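Pyruvate formate-lyase 2 (Archaeoglobus fulgidus, PDB 2F3O) is a glycyl radical enzyme of undetermined function, probably a lyase related to pyruvate formate-lyase and glycerol dehydratase. Local coordinates at residues Asn368-Arg372 with Asn420-Cys426; Asn394-Phe400 with Met721-Ile727; Ala404-Leu408 with Glu428-Phe432. All blocks are in the same frame, centred on the assembly; numbering follows the deposited sequence.

Contact 1 of 3, residues Asn368-Arg372 with Asn420-Cys426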
ATOM      1  N   ASN A 368      29.953  17.793 -22.584  1.00 45.38           N
ATOM      2  CA  ASN A 368      29.455  17.018 -23.684  1.00 44.38           C
ATOM      3  C   ASN A 368      28.217  17.715 -24.139  1.00 43.82           C
ATOM      4  O   ASN A 368      27.194  17.612 -23.488  1.00 44.37           O
ATOM      5  CB  ASN A 368      29.125  15.599 -23.257  1.00 44.36           C
ATOM      6  CG  ASN A 368      29.179  14.641 -24.415  1.00 43.74           C
ATOM      7  OD1 ASN A 368      29.159  15.055 -25.566  1.00 42.70           O
ATOM      8  ND2 ASN A 368      29.262  13.356 -24.121  1.00 43.98           N
ATOM      9  N   VAL A 369      28.293  18.450 -25.238  1.00 42.95           N
ATOM     10  CA  VAL A 369      27.109  19.197 -25.667  1.00 42.36           C
ATOM     11  C   VAL A 369      26.132  18.432 -26.568  1.00 41.99           C
ATOM     12  O   VAL A 369      26.489  17.895 -27.624  1.00 42.10           O
ATOM     13  CB  VAL A 369      27.436  20.640 -26.076  1.00 42.24           C
ATOM     14  CG1 VAL A 369      28.933  20.830 -26.088  1.00 42.51           C
ATOM     15  CG2 VAL A 369      26.747  21.046 -27.357  1.00 42.17           C
ATOM     16  N   HIS A 370      24.888  18.388 -26.109  1.00 41.41           N
ATOM     17  CA  HIS A 370      23.872  17.570 -26.718  1.00 40.97           C
ATOM     18  C   HIS A 370      22.770  18.427 -27.260  1.00 41.23           C
ATOM     19  O   HIS A 370      22.156  19.197 -26.532  1.00 41.30           O
ATOM     20  CB  HIS A 370      23.301  16.638 -25.683  1.00 40.64           C
ATOM     21  CG  HIS A 370      24.276  15.623 -25.189  1.00 39.32           C
ATOM     22  ND1 HIS A 370      24.114  14.954 -23.999  1.00 38.58           N
ATOM     23  CD2 HIS A 370      25.425  15.156 -25.727  1.00 38.63           C
ATOM     24  CE1 HIS A 370      25.111  14.110 -23.827  1.00 38.25           C
ATOM     25  NE2 HIS A 370      25.926  14.217 -24.860  1.00 38.57           N
ATOM     26  N   VAL A 371      22.527  18.307 -28.556  1.00 41.61           N
ATOM     27  CA  VAL A 371      21.571  19.181 -29.216  1.00 41.68           C
ATOM     28  C   VAL A 371      20.349  18.385 -29.632  1.00 42.04           C
ATOM     29  O   VAL A 371      20.439  17.475 -30.450  1.00 42.06           O
ATOM     30  CB  VAL A 371      22.174  19.879 -30.455  1.00 41.29           C
ATOM     31  CG1 VAL A 371      21.303  21.032 -30.879  1.00 40.88           C
ATOM     32  CG2 VAL A 371      23.572  20.379 -30.172  1.00 40.98           C
ATOM     33  N   ARG A 372      19.211  18.726 -29.038  1.00 42.58           N
ATOM     34  CA  ARG A 372      17.934  18.174 -29.444  1.00 42.92           C
ATOM     35  C   ARG A 372      17.405  18.915 -30.679  1.00 43.79           C
ATOM     36  O   ARG A 372      17.288  20.151 -30.695  1.00 43.57           O
ATOM     37  CB  ARG A 372      16.919  18.281 -28.303  1.00 42.96           C
ATOM     38  CG  ARG A 372      17.060  17.267 -27.179  1.00 41.96           C
ATOM     39  CD  ARG A 372      15.973  17.482 -26.107  1.00 41.71           C
ATOM     40  NE  ARG A 372      14.638  17.601 -26.688  1.00 39.16           N
ATOM     41  CZ  ARG A 372      13.508  17.695 -25.992  1.00 37.23           C
ATOM     42  NH1 ARG A 372      13.546  17.649 -24.671  1.00 37.11           N
ATOM     43  NH2 ARG A 372      12.338  17.807 -26.615  1.00 33.62           N
ATOM     44  N   ASN A 420       9.664  16.795 -22.436  1.00 38.00           N
ATOM     45  CA  ASN A 420      10.650  17.616 -21.741  1.00 37.83           C
ATOM     46  C   ASN A 420      11.885  16.808 -21.309  1.00 37.55           C
ATOM     47  O   ASN A 420      12.371  16.943 -20.187  1.00 36.98           O
ATOM     48  CB  ASN A 420       9.970  18.269 -20.523  1.00 38.18           C
ATOM     49  CG  ASN A 420      10.812  19.349 -19.864  1.00 37.77           C
ATOM     50  OD1 ASN A 420      11.101  20.389 -20.466  1.00 37.23           O
ATOM     51  ND2 ASN A 420      11.189  19.115 -18.598  1.00 36.46           N
ATOM     52  N   TYR A 421      12.394  15.952 -22.183  1.00 37.31           N
ATOM     53  CA  TYR A 421      13.449  15.079 -21.732  1.00 37.49           C
ATOM     54  C   TYR A 421      14.771  15.798 -21.752  1.00 37.79           C
ATOM     55  O   TYR A 421      14.914  16.840 -22.381  1.00 37.83           O
ATOM     56  CB  TYR A 421      13.528  13.791 -22.534  1.00 37.36           C
ATOM     57  CG  TYR A 421      14.116  13.914 -23.926  1.00 38.19           C
ATOM     58  CD1 TYR A 421      15.461  13.632 -24.186  1.00 37.73           C
ATOM     59  CD2 TYR A 421      13.316  14.292 -24.998  1.00 39.81           C
ATOM     60  CE1 TYR A 421      15.977  13.736 -25.469  1.00 37.92           C
ATOM     61  CE2 TYR A 421      13.823  14.397 -26.284  1.00 38.92           C
ATOM     62  CZ  TYR A 421      15.142  14.123 -26.511  1.00 38.91           C
ATOM     63  OH  TYR A 421      15.598  14.229 -27.798  1.00 39.50           O
ATOM     64  N   THR A 422      15.734  15.220 -21.051  1.00 38.15           N
ATOM     65  CA  THR A 422      17.088  15.694 -21.051  1.00 38.18           C
ATOM     66  C   THR A 422      18.016  14.557 -21.438  1.00 38.60           C
ATOM     67  O   THR A 422      17.622  13.400 -21.535  1.00 38.54           O
ATOM     68  CB  THR A 422      17.499  16.179 -19.669  1.00 38.06           C
ATOM     69  OG1 THR A 422      18.817  16.754 -19.731  1.00 37.66           O
ATOM     70  CG2 THR A 422      17.471  15.013 -18.681  1.00 37.32           C
ATOM     71  N   THR A 423      19.267  14.907 -21.673  1.00 38.99           N
ATOM     72  CA  THR A 423      20.259  13.916 -21.923  1.00 39.74           C
ATOM     73  C   THR A 423      21.299  13.988 -20.795  1.00 39.82           C
ATOM     74  O   THR A 423      21.366  14.974 -20.069  1.00 39.82           O
ATOM     75  CB  THR A 423      20.898  14.156 -23.302  1.00 40.06           C
ATOM     76  OG1 THR A 423      21.621  15.379 -23.261  1.00 41.12           O
ATOM     77  CG2 THR A 423      19.835  14.296 -24.404  1.00 39.85           C
ATOM     78  N   ASP A 424      22.076  12.929 -20.627  1.00 40.19           N
ATOM     79  CA  ASP A 424      23.241  12.952 -19.743  1.00 40.82           C
ATOM     80  C   ASP A 424      24.289  11.948 -20.257  1.00 41.05           C
ATOM     81  O   ASP A 424      23.954  10.991 -20.988  1.00 40.70           O
ATOM     82  CB  ASP A 424      22.865  12.616 -18.293  1.00 41.11           C
ATOM     83  CG  ASP A 424      22.250  11.218 -18.150  1.00 42.14           C
ATOM     84  OD1 ASP A 424      21.031  11.083 -18.397  1.00 42.67           O
ATOM     85  OD2 ASP A 424      22.979  10.268 -17.773  1.00 42.06           O
ATOM     86  N   GLY A 425      25.542  12.166 -19.866  1.00 40.82           N
ATOM     87  CA  GLY A 425      26.628  11.292 -20.285  1.00 41.24           C
ATOM     88  C   GLY A 425      26.993  11.389 -21.755  1.00 41.26           C
ATOM     89  O   GLY A 425      27.234  12.476 -22.259  1.00 41.64           O
ATOM     90  N   CYS A 426      27.040  10.253 -22.440  1.00 40.88           N
ATOM     91  CA  CYS A 426      27.195  10.243 -23.877  1.00 40.65           C
ATOM     92  C   CYS A 426      25.895  10.485 -24.628  1.00 40.61           C
ATOM     93  O   CYS A 426      25.709  11.526 -25.281  1.00 40.36           O
ATOM     94  CB  CYS A 426      27.687   8.893 -24.325  1.00 40.63           C
ATOM     95  SG  CYS A 426      29.090   8.351 -23.454  1.00 42.63           S
TER
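Strands 368-372 and 421-424 run close to antiparallel, at 152°, but their axes come no nearer than 8.2 Å, so the gap between them is bridged by the side chains of N368, H370 and R372. R372 makes the broadest of these bridges. Its guanidinium lies flat on the ring of Y421, with centres 3.9 Å apart and planes turned by only 12°, while CD sits over the same ring, offset toward its rim, in a CH-pi contact. The bend of the chain at chi3 (49°) lays the flat group along the ring and brings NH1 within 2.8 Å of Y421 O, a hydrogen bond made nearly in the guanidinium plane. D401 fixes both partners, since its OD1 takes a salt bridge from R372 NE and a hydrogen bond with Y421 OH; NH2 of the arginine binds L419 O. Beyond strand 421-424 the chain turns at G425 and C426 before coming back as strand 428-431, an arrangement consistent with the cysteine finger loop at the heart of the glycyl radical enzyme barrel. The H370 ring lies beside G425 and C426. Its ND1 shares a 2.6 Å hydrogen bond with T423 OG1, which meets the imidazole at its edge, in plane; the same hydroxyl also bonds T336 OG1. The polar end of N368 is held mainly outside the two segments, by ND2 to G752 O and OD1 to R749 NH1, and ND2 makes only a weak bond of 2.9 Å to G425 O.

Contact 2 of 3, residues Asn394-Phe400 with Met721-Ile727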
ATOM      1  N   ASN A 394      33.681  18.925 -34.043  1.00 57.37           N
ATOM      2  CA  ASN A 394      33.793  17.578 -33.504  1.00 57.21           C
ATOM      3  C   ASN A 394      33.471  17.453 -32.022  1.00 56.93           C
ATOM      4  O   ASN A 394      34.162  16.737 -31.293  1.00 57.34           O
ATOM      5  CB  ASN A 394      35.195  17.022 -33.781  1.00 57.49           C
ATOM      6  CG  ASN A 394      35.425  16.725 -35.250  1.00 58.48           C
ATOM      7  OD1 ASN A 394      34.541  16.955 -36.090  1.00 59.58           O
ATOM      8  ND2 ASN A 394      36.611  16.203 -35.571  1.00 58.20           N
ATOM      9  N   ASN A 395      32.435  18.160 -31.583  1.00 56.16           N
ATOM     10  CA  ASN A 395      32.091  18.246 -30.167  1.00 55.30           C
ATOM     11  C   ASN A 395      30.590  18.408 -29.907  1.00 54.71           C
ATOM     12  O   ASN A 395      30.175  18.923 -28.861  1.00 54.88           O
ATOM     13  CB  ASN A 395      32.913  19.336 -29.463  1.00 55.40           C
ATOM     14  CG  ASN A 395      32.618  20.770 -29.968  1.00 56.67           C
ATOM     15  OD1 ASN A 395      33.082  21.734 -29.372  1.00 58.89           O
ATOM     16  ND2 ASN A 395      31.869  20.910 -31.045  1.00 57.37           N
ATOM     17  N   LEU A 396      29.796  17.978 -30.886  1.00 53.46           N
ATOM     18  CA  LEU A 396      28.339  18.055 -30.844  1.00 52.16           C
ATOM     19  C   LEU A 396      27.757  16.666 -30.931  1.00 51.61           C
ATOM     20  O   LEU A 396      28.364  15.777 -31.512  1.00 51.66           O
ATOM     21  CB  LEU A 396      27.821  18.844 -32.044  1.00 51.96           C
ATOM     22  CG  LEU A 396      27.277  20.254 -31.850  1.00 51.64           C
ATOM     23  CD1 LEU A 396      28.085  20.988 -30.829  1.00 51.09           C
ATOM     24  CD2 LEU A 396      27.268  21.014 -33.168  1.00 51.79           C
ATOM     25  N   ALA A 397      26.580  16.468 -30.354  1.00 50.97           N
ATOM     26  CA  ALA A 397      25.821  15.256 -30.629  1.00 50.34           C
ATOM     27  C   ALA A 397      24.403  15.664 -30.923  1.00 50.02           C
ATOM     28  O   ALA A 397      23.881  16.596 -30.309  1.00 50.23           O
ATOM     29  CB  ALA A 397      25.855  14.324 -29.475  1.00 50.13           C
ATOM     30  N   LEU A 398      23.781  14.970 -31.866  1.00 49.43           N
ATOM     31  CA  LEU A 398      22.440  15.323 -32.297  1.00 48.90           C
ATOM     32  C   LEU A 398      21.428  14.293 -31.832  1.00 48.30           C
ATOM     33  O   LEU A 398      21.613  13.100 -32.032  1.00 48.43           O
ATOM     34  CB  LEU A 398      22.408  15.478 -33.819  1.00 49.12           C
ATOM     35  CG  LEU A 398      23.243  16.663 -34.314  1.00 48.69           C
ATOM     36  CD1 LEU A 398      23.293  16.674 -35.811  1.00 48.58           C
ATOM     37  CD2 LEU A 398      22.669  17.976 -33.792  1.00 47.49           C
ATOM     38  N   PHE A 399      20.363  14.765 -31.202  1.00 47.56           N
ATOM     39  CA  PHE A 399      19.343  13.885 -30.645  1.00 46.82           C
ATOM     40  C   PHE A 399      17.999  14.188 -31.293  1.00 46.88           C
ATOM     41  O   PHE A 399      17.541  15.335 -31.304  1.00 46.68           O
ATOM     42  CB  PHE A 399      19.252  14.086 -29.135  1.00 46.56           C
ATOM     43  CG  PHE A 399      20.432  13.546 -28.373  1.00 45.63           C
ATOM     44  CD1 PHE A 399      21.610  14.261 -28.282  1.00 45.13           C
ATOM     45  CD2 PHE A 399      20.353  12.327 -27.731  1.00 44.42           C
ATOM     46  CE1 PHE A 399      22.680  13.747 -27.591  1.00 45.76           C
ATOM     47  CE2 PHE A 399      21.419  11.824 -27.028  1.00 44.83           C
ATOM     48  CZ  PHE A 399      22.581  12.534 -26.955  1.00 45.87           C
ATOM     49  N   PHE A 400      17.362  13.160 -31.838  1.00 47.03           N
ATOM     50  CA  PHE A 400      16.142  13.360 -32.615  1.00 47.22           C
ATOM     51  C   PHE A 400      14.907  13.101 -31.769  1.00 46.83           C
ATOM     52  O   PHE A 400      14.688  11.974 -31.332  1.00 46.83           O
ATOM     53  CB  PHE A 400      16.194  12.512 -33.890  1.00 47.57           C
ATOM     54  CG  PHE A 400      17.354  12.879 -34.794  1.00 48.90           C
ATOM     55  CD1 PHE A 400      18.549  12.175 -34.746  1.00 49.53           C
ATOM     56  CD2 PHE A 400      17.271  13.976 -35.646  1.00 50.11           C
ATOM     57  CE1 PHE A 400      19.626  12.541 -35.543  1.00 49.63           C
ATOM     58  CE2 PHE A 400      18.354  14.339 -36.452  1.00 50.06           C
ATOM     59  CZ  PHE A 400      19.529  13.621 -36.396  1.00 49.42           C
ATOM     60  N   MET A 721      17.890   7.812 -33.669  1.00 51.12           N
ATOM     61  CA  MET A 721      17.770   8.465 -32.366  1.00 50.58           C
ATOM     62  C   MET A 721      18.863   9.496 -32.191  1.00 50.44           C
ATOM     63  O   MET A 721      18.613  10.641 -31.815  1.00 50.36           O
ATOM     64  CB  MET A 721      17.834   7.452 -31.219  1.00 50.68           C
ATOM     65  CG  MET A 721      17.604   8.077 -29.838  1.00 50.38           C
ATOM     66  SD  MET A 721      17.378   6.887 -28.496  1.00 50.13           S
ATOM     67  CE  MET A 721      15.786   6.199 -28.894  1.00 50.12           C
ATOM     68  N   HIS A 722      20.086   9.085 -32.480  1.00 50.16           N
ATOM     69  CA  HIS A 722      21.222   9.933 -32.223  1.00 50.21           C
ATOM     70  C   HIS A 722      22.227   9.823 -33.360  1.00 50.35           C
ATOM     71  O   HIS A 722      22.412   8.751 -33.912  1.00 50.69           O
ATOM     72  CB  HIS A 722      21.808   9.561 -30.856  1.00 50.19           C
ATOM     73  CG  HIS A 722      23.272   9.831 -30.695  1.00 50.06           C
ATOM     74  ND1 HIS A 722      24.243   8.953 -31.126  1.00 49.84           N
ATOM     75  CD2 HIS A 722      23.929  10.848 -30.089  1.00 49.84           C
ATOM     76  CE1 HIS A 722      25.437   9.435 -30.829  1.00 49.38           C
ATOM     77  NE2 HIS A 722      25.274  10.583 -30.197  1.00 49.42           N
ATOM     78  N   VAL A 723      22.841  10.939 -33.735  1.00 50.20           N
ATOM     79  CA  VAL A 723      23.936  10.911 -34.684  1.00 50.02           C
ATOM     80  C   VAL A 723      24.996  11.888 -34.213  1.00 50.26           C
ATOM     81  O   VAL A 723      24.673  12.909 -33.599  1.00 50.51           O
ATOM     82  CB  VAL A 723      23.462  11.228 -36.138  1.00 50.04           C
ATOM     83  CG1 VAL A 723      23.185  12.718 -36.360  1.00 49.34           C
ATOM     84  CG2 VAL A 723      24.465  10.714 -37.158  1.00 49.96           C
ATOM     85  N   GLN A 724      26.260  11.559 -34.452  1.00 50.32           N
ATOM     86  CA  GLN A 724      27.340  12.501 -34.214  1.00 50.58           C
ATOM     87  C   GLN A 724      28.391  12.381 -35.302  1.00 51.25           C
ATOM     88  O   GLN A 724      28.623  11.304 -35.863  1.00 51.06           O
ATOM     89  CB  GLN A 724      27.968  12.282 -32.844  1.00 50.34           C
ATOM     90  CG  GLN A 724      28.569  10.921 -32.680  1.00 49.39           C
ATOM     91  CD  GLN A 724      29.275  10.767 -31.380  1.00 49.36           C
ATOM     92  OE1 GLN A 724      29.089  11.559 -30.454  1.00 49.00           O
ATOM     93  NE2 GLN A 724      30.102   9.740 -31.288  1.00 50.14           N
ATOM     94  N   PHE A 725      29.038  13.502 -35.594  1.00 52.12           N
ATOM     95  CA  PHE A 725      29.956  13.567 -36.714  1.00 52.60           C
ATOM     96  C   PHE A 725      31.398  13.868 -36.369  1.00 53.00           C
ATOM     97  O   PHE A 725      31.703  14.600 -35.435  1.00 52.93           O
ATOM     98  CB  PHE A 725      29.492  14.640 -37.666  1.00 52.71           C
ATOM     99  CG  PHE A 725      28.203  14.326 -38.357  1.00 53.42           C
ATOM    100  CD1 PHE A 725      27.045  15.035 -38.046  1.00 52.90           C
ATOM    101  CD2 PHE A 725      28.151  13.337 -39.340  1.00 53.00           C
ATOM    102  CE1 PHE A 725      25.856  14.765 -38.698  1.00 53.27           C
ATOM    103  CE2 PHE A 725      26.968  13.050 -39.992  1.00 53.22           C
ATOM    104  CZ  PHE A 725      25.815  13.768 -39.676  1.00 53.73           C
ATOM    105  N   ASN A 726      32.287  13.310 -37.174  1.00 53.97           N
ATOM    106  CA  ASN A 726      33.701  13.633 -37.125  1.00 54.63           C
ATOM    107  C   ASN A 726      34.196  14.105 -38.477  1.00 55.38           C
ATOM    108  O   ASN A 726      33.978  13.443 -39.492  1.00 55.23           O
ATOM    109  CB  ASN A 726      34.505  12.409 -36.720  1.00 54.30           C
ATOM    110  CG  ASN A 726      34.745  12.348 -35.245  1.00 53.53           C
ATOM    111  OD1 ASN A 726      34.811  13.381 -34.568  1.00 51.83           O
ATOM    112  ND2 ASN A 726      34.884  11.137 -34.727  1.00 52.59           N
ATOM    113  N   ILE A 727      34.863  15.253 -38.484  1.00 56.51           N
ATOM    114  CA  ILE A 727      35.556  15.717 -39.679  1.00 57.52           C
ATOM    115  C   ILE A 727      37.052  15.590 -39.408  1.00 58.86           C
ATOM    116  O   ILE A 727      37.628  16.316 -38.601  1.00 59.18           O
ATOM    117  CB  ILE A 727      35.165  17.147 -40.059  1.00 56.99           C
ATOM    118  CG1 ILE A 727      33.645  17.269 -40.208  1.00 56.39           C
ATOM    119  CG2 ILE A 727      35.828  17.543 -41.334  1.00 56.71           C
ATOM    120  CD1 ILE A 727      33.017  16.287 -41.152  1.00 55.40           C
TER
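L398 and V723 form the antiparallel, hydrogen-bonded pair that joins strand 396-400 to strand 722-728 in a mixed five-stranded sheet, consistent with one half of the ten-stranded barrel of glycyl radical enzymes. Three backbone bonds hold the pairing: L398 N to V723 O at 2.8 Å, approached nearly along the C=O axis, V723 N to L398 O at 3.0 Å, and F400 N to M721 O. Between them F399 and H722 face each other as a non-hydrogen-bonded pair, where H722 CA also sends a C-H toward L398 O. At the other end of the contact the side-chain amide of N394, rather than its backbone, pairs with I727. OD1 receives I727 N at 3.0 Å, almost straight at 168°, and ND2 reaches I727 O at 3.2 Å from above the carbonyl plane; ND2 also binds L747 O. Q724 binds T692 OG1 through NE2 and R749 NE through OE1, and N726 OD1 takes R749 N, so this strand borders the segment leading to G752, the predicted radical site. Among the rings, H722 CD2 lies over one face of F399, offset toward the rim, with the two planes oblique at 59°; H722 ND1 is engaged by L691 N. Apolar contacts fill the L398 side of the sheet, which helices 379-390 and 704-717 cover. L398 and V723 lie side by side, CB to CG1. Set between the backbone N and the carbonyl carbon (chi1 76°), V723 CG1 in turn meets the edge of the F400 ring, 3.7 Å from CE1.

Contact 3 of 3, residues Ala404-Leu408 with Glu428-Phe432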
ATOM      1  N   ALA A 404      13.216   9.652 -29.614  1.00 44.08           N
ATOM      2  CA  ALA A 404      13.560   9.704 -28.204  1.00 43.33           C
ATOM      3  C   ALA A 404      12.327   9.724 -27.308  1.00 42.94           C
ATOM      4  O   ALA A 404      12.305   9.040 -26.297  1.00 42.71           O
ATOM      5  CB  ALA A 404      14.447  10.904 -27.924  1.00 43.38           C
ATOM      6  N   VAL A 405      11.303  10.496 -27.678  1.00 42.48           N
ATOM      7  CA  VAL A 405      10.091  10.556 -26.865  1.00 42.34           C
ATOM      8  C   VAL A 405       9.224   9.315 -27.052  1.00 42.34           C
ATOM      9  O   VAL A 405       8.379   9.006 -26.207  1.00 42.83           O
ATOM     10  CB  VAL A 405       9.238  11.855 -27.074  1.00 42.19           C
ATOM     11  CG1 VAL A 405      10.103  13.092 -26.998  1.00 42.53           C
ATOM     12  CG2 VAL A 405       8.490  11.827 -28.367  1.00 42.53           C
ATOM     13  N   LYS A 406       9.444   8.602 -28.154  1.00 42.00           N
ATOM     14  CA  LYS A 406       8.722   7.364 -28.439  1.00 41.48           C
ATOM     15  C   LYS A 406       9.306   6.265 -27.548  1.00 40.65           C
ATOM     16  O   LYS A 406       8.571   5.416 -27.039  1.00 40.38           O
ATOM     17  CB  LYS A 406       8.849   7.020 -29.926  1.00 41.62           C
ATOM     18  CG  LYS A 406       7.976   5.906 -30.436  1.00 43.52           C
ATOM     19  CD  LYS A 406       7.920   5.931 -31.969  1.00 47.16           C
ATOM     20  CE  LYS A 406       7.676   7.366 -32.483  1.00 49.86           C
ATOM     21  NZ  LYS A 406       7.133   7.491 -33.897  1.00 51.81           N
ATOM     22  N   ALA A 407      10.624   6.328 -27.337  1.00 39.70           N
ATOM     23  CA  ALA A 407      11.341   5.380 -26.504  1.00 39.01           C
ATOM     24  C   ALA A 407      10.915   5.549 -25.077  1.00 39.06           C
ATOM     25  O   ALA A 407      10.702   4.569 -24.370  1.00 38.91           O
ATOM     26  CB  ALA A 407      12.818   5.598 -26.611  1.00 38.67           C
ATOM     27  N   LEU A 408      10.777   6.805 -24.662  1.00 39.22           N
ATOM     28  CA  LEU A 408      10.421   7.110 -23.288  1.00 39.14           C
ATOM     29  C   LEU A 408       8.967   6.762 -23.008  1.00 39.75           C
ATOM     30  O   LEU A 408       8.668   6.175 -21.986  1.00 39.97           O
ATOM     31  CB  LEU A 408      10.754   8.558 -22.935  1.00 38.59           C
ATOM     32  CG  LEU A 408      12.257   8.856 -22.889  1.00 37.14           C
ATOM     33  CD1 LEU A 408      12.483  10.325 -22.951  1.00 34.62           C
ATOM     34  CD2 LEU A 408      12.975   8.259 -21.686  1.00 37.01           C
ATOM     35  N   GLU A 428      22.657   8.935 -23.390  1.00 39.64           N
ATOM     36  CA  GLU A 428      21.540   8.535 -22.527  1.00 39.09           C
ATOM     37  C   GLU A 428      20.449   9.590 -22.358  1.00 38.65           C
ATOM     38  O   GLU A 428      20.739  10.771 -22.153  1.00 38.48           O
ATOM     39  CB  GLU A 428      22.070   8.137 -21.167  1.00 39.12           C
ATOM     40  CG  GLU A 428      23.213   7.153 -21.257  1.00 40.91           C
ATOM     41  CD  GLU A 428      24.565   7.807 -21.055  1.00 43.55           C
ATOM     42  OE1 GLU A 428      24.941   8.060 -19.897  1.00 44.35           O
ATOM     43  OE2 GLU A 428      25.255   8.079 -22.055  1.00 45.34           O
ATOM     44  N   ILE A 429      19.197   9.148 -22.458  1.00 37.96           N
ATOM     45  CA  ILE A 429      18.044  10.035 -22.355  1.00 37.10           C
ATOM     46  C   ILE A 429      17.186   9.671 -21.146  1.00 37.23           C
ATOM     47  O   ILE A 429      17.180   8.517 -20.687  1.00 37.16           O
ATOM     48  CB  ILE A 429      17.193  10.016 -23.626  1.00 36.94           C
ATOM     49  CG1 ILE A 429      16.786   8.591 -23.985  1.00 35.91           C
ATOM     50  CG2 ILE A 429      17.951  10.631 -24.779  1.00 35.68           C
ATOM     51  CD1 ILE A 429      15.622   8.555 -24.929  1.00 36.27           C
ATOM     52  N   ALA A 430      16.463  10.668 -20.638  1.00 36.84           N
ATOM     53  CA  ALA A 430      15.792  10.570 -19.339  1.00 36.41           C
ATOM     54  C   ALA A 430      14.846  11.735 -19.180  1.00 35.98           C
ATOM     55  O   ALA A 430      15.119  12.806 -19.688  1.00 35.47           O
ATOM     56  CB  ALA A 430      16.827  10.574 -18.186  1.00 36.01           C
ATOM     57  N   PRO A 431      13.709  11.518 -18.501  1.00 36.38           N
ATOM     58  CA  PRO A 431      12.874  12.634 -18.020  1.00 36.44           C
ATOM     59  C   PRO A 431      13.709  13.608 -17.194  1.00 36.29           C
ATOM     60  O   PRO A 431      14.482  13.174 -16.356  1.00 36.49           O
ATOM     61  CB  PRO A 431      11.821  11.946 -17.141  1.00 36.01           C
ATOM     62  CG  PRO A 431      12.279  10.518 -17.008  1.00 36.37           C
ATOM     63  CD  PRO A 431      13.106  10.210 -18.193  1.00 36.32           C
ATOM     64  N   PHE A 432      13.573  14.903 -17.456  1.00 36.04           N
ATOM     65  CA  PHE A 432      14.411  15.889 -16.811  1.00 36.14           C
ATOM     66  C   PHE A 432      13.982  16.207 -15.402  1.00 36.10           C
ATOM     67  O   PHE A 432      12.908  16.751 -15.156  1.00 35.61           O
ATOM     68  CB  PHE A 432      14.486  17.163 -17.656  1.00 36.64           C
ATOM     69  CG  PHE A 432      15.386  18.243 -17.097  1.00 36.57           C
ATOM     70  CD1 PHE A 432      16.634  17.949 -16.577  1.00 37.46           C
ATOM     71  CD2 PHE A 432      14.988  19.571 -17.141  1.00 37.45           C
ATOM     72  CE1 PHE A 432      17.446  18.958 -16.069  1.00 38.72           C
ATOM     73  CE2 PHE A 432      15.796  20.585 -16.640  1.00 37.16           C
ATOM     74  CZ  PHE A 432      17.026  20.280 -16.106  1.00 37.09           C
TER
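L408 reaches from helix 404-408 to I429 and P431. CB, still close to the helix backbone, lies beyond contact distance of strand 428-431 and mainly sets the direction: with CG anti to the carbonyl carbon (chi1 -68°), the branch is carried toward the strand. CG comes to 3.9 Å from I429 CD1. Past it the chain forks. CD1 remains beside the same isoleucine methyl, at 4.1 Å, while CD2 reaches further along the strand to P431 CD, 4.0 Å away, and lies near A430 CA. Helix 401-410, which follows strand 396-400 directly, thus packs on the small antiparallel hairpin 421-424/428-431; the axis of its 404-408 turn passes 9.3 Å from that of strand 428-431, at 62°. The hairpin's other strand joins in through Y421, whose side chain touches A404, L408 and I429. From the strand side I429 enters with its CD1 methyl, which settles 3.6 Å from A404 O and 4.0 Å from A404 CB, with A407 CB a looser neighbour. That carbonyl oxygen also accepts L408 N within the helix. Cutting this leucine back to an alanine removes both methyl branches and is likely to leave P431 CD without its helix partner and one side of I429 CD1 uncovered.

In the fold
Contacts 1 and 2, with centres 11 Å apart, share one sheet: V371 N to A397 O and V371 O to F399 N, both 2.8 Å, probably bond strand 368-373 to 396-400. Contact 1 meets contact 3, centres 10 Å apart, through the hairpin, where T422 N lies 2.8 Å from A430 O. Contacts 2 and 3, centres about 17 Å apart, meet more lightly, M721 CE packing on A407 CB at 3.8 Å. Contact 1 probably borders the active site, lying against G752, the predicted radical glycine, and carrying C426, probably the family's loop cysteine. A glycerol, probably from the crystallisation liquor, comes within about 4 Å of G425 at the nearest atoms and hydrogen-bonds E428 OE1.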